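Local coordinates for protein toll-like receptor 6, Variable lymphocyte receptor B (Mus musculus, PDB 3A79) that probably recognises diacylated microbial lipopeptides together with TLR2, as an ectodomain of an innate immune receptor fused to a hagfish lymphocyte-receptor fragment, at residues 269-274 with 297-302. Numbering follows the deposited sequence.
Sequences LFQFFW and FTYSET
Thr302 OG1 is held by two groups: it donates to Trp274 O at 3.0 Å, in the carbonyl plane and on a lone pair (C=O...OG1 angle 128°), and it accepts from the backbone N of Leu304. With OG1 anti to the backbone N (chi1 173°), CG2 falls on the indole side of Thr302, 3.5 Å from Trp274 NE1. The contact belongs to the Toll-like receptor 6 part of the fusion, on the convex side of a leucine-rich-repeat solenoid, where residues 269-274, on helix 263-273, meet the loop running from strand 278-288 to strand 306-314. Thr302 CB lies over one indole face and the CD2 side of the tilted Tyr299 ring over the opposite one. The centroids of the Tyr299 ring and the six-membered ring of Trp274 are 4.3 Å apart, and the planes are inclined at 47°. At the indole edge, in plane, Ser300 O lies 3.3 Å from Trp274 CD1, while Trp274 NE1 hydrogen-bonds Asn332 OD1. With an alanine in place of Trp274, a gap is likely to open between Tyr299 and Thr302, and Asn332 OD1 would probably lose its indole donor. Tyr299 OH reaches Val327 O in helix 321-329, which ties the loop to the next helix along the solenoid. At the other end of the contact, Gln271, its chain bent at the second torsion, pairs with the backbone of Thr298: Thr298 N donates weakly to OE1, and Gln271 NE2 donates to Thr298 O at 3.3 Å, from above the carbonyl plane. The same NE2 sits 3.5 Å from Phe297 CB.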
loop_
_atom_site.group_PDB
_atom_site.type_symbol
_atom_site.label_atom_id
_atom_site.label_comp_id
_atom_site.label_asym_id
_atom_site.label_seq_id
_atom_site.Cartn_x
_atom_site.Cartn_y
_atom_site.Cartn_z
ATOM N N LEU B 269 -10.466 30.878 5.366
ATOM C CA LEU B 269 -11.492 30.595 4.376
ATOM C C LEU B 269 -12.647 29.771 4.951
ATOM O O LEU B 269 -13.806 30.134 4.778
ATOM C CB LEU B 269 -10.877 29.902 3.158
ATOM C CG LEU B 269 -10.203 30.798 2.118
ATOM C CD1 LEU B 269 -10.483 30.214 0.776
ATOM C CD2 LEU B 269 -10.790 32.184 2.166
ATOM N N PHE B 270 -12.338 28.667 5.630
ATOM C CA PHE B 270 -13.377 27.863 6.281
ATOM C C PHE B 270 -14.192 28.705 7.258
ATOM O O PHE B 270 -15.416 28.710 7.198
ATOM C CB PHE B 270 -12.795 26.644 7.017
ATOM C CG PHE B 270 -12.140 25.638 6.110
ATOM C CD1 PHE B 270 -10.854 25.175 6.374
ATOM C CD2 PHE B 270 -12.797 25.163 4.995
ATOM C CE1 PHE B 270 -10.233 24.259 5.532
ATOM C CE2 PHE B 270 -12.177 24.240 4.144
ATOM C CZ PHE B 270 -10.894 23.793 4.416
ATOM N N GLN B 271 -13.505 29.413 8.154
ATOM C CA GLN B 271 -14.166 30.219 9.190
ATOM C C GLN B 271 -15.066 31.297 8.594
ATOM O O GLN B 271 -16.111 31.621 9.152
ATOM C CB GLN B 271 -13.137 30.884 10.106
ATOM C CG GLN B 271 -12.336 29.934 10.955
ATOM C CD GLN B 271 -13.100 29.464 12.165
ATOM O OE1 GLN B 271 -13.218 30.186 13.152
ATOM N NE2 GLN B 271 -13.616 28.239 12.103
ATOM N N PHE B 272 -14.638 31.859 7.468
ATOM C CA PHE B 272 -15.400 32.877 6.757
ATOM C C PHE B 272 -16.735 32.319 6.289
ATOM O O PHE B 272 -17.749 33.016 6.272
ATOM C CB PHE B 272 -14.598 33.384 5.554
ATOM C CG PHE B 272 -15.418 34.146 4.553
ATOM C CD1 PHE B 272 -15.609 35.518 4.691
ATOM C CD2 PHE B 272 -16.000 33.493 3.477
ATOM C CE1 PHE B 272 -16.365 36.225 3.777
ATOM C CE2 PHE B 272 -16.761 34.195 2.557
ATOM C CZ PHE B 272 -16.944 35.563 2.706
ATOM N N PHE B 273 -16.725 31.049 5.918
ATOM C CA PHE B 273 -17.893 30.416 5.349
ATOM C C PHE B 273 -18.875 29.954 6.409
ATOM O O PHE B 273 -20.080 29.931 6.181
ATOM C CB PHE B 273 -17.474 29.224 4.494
ATOM C CG PHE B 273 -17.023 29.597 3.116
ATOM C CD1 PHE B 273 -15.733 29.321 2.697
ATOM C CD2 PHE B 273 -17.889 30.210 2.236
ATOM C CE1 PHE B 273 -15.315 29.654 1.425
ATOM C CE2 PHE B 273 -17.473 30.551 0.969
ATOM C CZ PHE B 273 -16.184 30.273 0.565
ATOM N N TRP B 274 -18.358 29.589 7.571
ATOM C CA TRP B 274 -19.155 28.865 8.554
ATOM C C TRP B 274 -20.445 29.605 8.971
ATOM O O TRP B 274 -21.521 29.003 9.069
ATOM C CB TRP B 274 -18.281 28.505 9.762
ATOM C CG TRP B 274 -18.339 27.052 10.131
ATOM C CD1 TRP B 274 -18.988 26.503 11.194
ATOM C CD2 TRP B 274 -17.723 25.968 9.437
ATOM N NE1 TRP B 274 -18.816 25.145 11.203
ATOM C CE2 TRP B 274 -18.044 24.790 10.133
ATOM C CE3 TRP B 274 -16.933 25.879 8.289
ATOM C CZ2 TRP B 274 -17.603 23.539 9.723
ATOM C CZ3 TRP B 274 -16.494 24.638 7.885
ATOM C CH2 TRP B 274 -16.832 23.483 8.598
ATOM N N PHE B 297 -9.539 28.525 15.578
ATOM C CA PHE B 297 -10.817 28.263 14.936
ATOM C C PHE B 297 -11.816 27.691 15.934
ATOM O O PHE B 297 -11.447 26.941 16.837
ATOM C CB PHE B 297 -10.650 27.311 13.746
ATOM C CG PHE B 297 -10.150 25.948 14.126
ATOM C CD1 PHE B 297 -11.033 24.890 14.279
ATOM C CD2 PHE B 297 -8.792 25.728 14.340
ATOM C CE1 PHE B 297 -10.568 23.632 14.639
ATOM C CE2 PHE B 297 -8.321 24.485 14.698
ATOM C CZ PHE B 297 -9.208 23.431 14.845
ATOM N N THR B 298 -13.077 28.076 15.775
ATOM C CA THR B 298 -14.184 27.453 16.484
ATOM C C THR B 298 -15.307 27.232 15.488
ATOM O O THR B 298 -15.622 28.114 14.688
ATOM C CB THR B 298 -14.713 28.311 17.680
ATOM O OG1 THR B 298 -14.444 29.705 17.461
ATOM C CG2 THR B 298 -14.073 27.866 18.996
ATOM N N TYR B 299 -15.906 26.049 15.531
ATOM C CA TYR B 299 -17.054 25.757 14.686
ATOM C C TYR B 299 -18.365 25.896 15.440
ATOM O O TYR B 299 -18.685 25.080 16.307
ATOM C CB TYR B 299 -16.936 24.359 14.122
ATOM C CG TYR B 299 -15.756 24.222 13.225
ATOM C CD1 TYR B 299 -14.674 23.439 13.588
ATOM C CD2 TYR B 299 -15.703 24.910 12.026
ATOM C CE1 TYR B 299 -13.591 23.322 12.775
ATOM C CE2 TYR B 299 -14.622 24.799 11.203
ATOM C CZ TYR B 299 -13.567 23.999 11.579
ATOM O OH TYR B 299 -12.480 23.881 10.750
ATOM N N SER B 300 -19.117 26.936 15.098
ATOM C CA SER B 300 -20.407 27.180 15.717
ATOM C C SER B 300 -21.492 26.736 14.764
ATOM O O SER B 300 -21.205 26.354 13.635
ATOM C CB SER B 300 -20.581 28.666 16.012
ATOM O OG SER B 300 -19.371 29.240 16.468
ATOM N N GLU B 301 -22.736 26.796 15.226
ATOM C CA GLU B 301 -23.892 26.538 14.380
ATOM C C GLU B 301 -23.611 27.016 12.965
ATOM O O GLU B 301 -23.186 28.155 12.764
ATOM C CB GLU B 301 -25.113 27.267 14.933
ATOM C CG GLU B 301 -24.896 28.768 15.185
ATOM C CD GLU B 301 -24.546 29.105 16.639
ATOM O OE1 GLU B 301 -23.905 28.278 17.323
ATOM O OE2 GLU B 301 -24.918 30.209 17.097
ATOM N N THR B 302 -23.840 26.146 11.989
ATOM C CA THR B 302 -23.559 26.478 10.595
ATOM C C THR B 302 -24.628 25.934 9.661
ATOM O O THR B 302 -25.322 24.982 9.995
ATOM C CB THR B 302 -22.198 25.918 10.151
ATOM O OG1 THR B 302 -22.029 26.115 8.741
ATOM C CG2 THR B 302 -22.117 24.431 10.454
#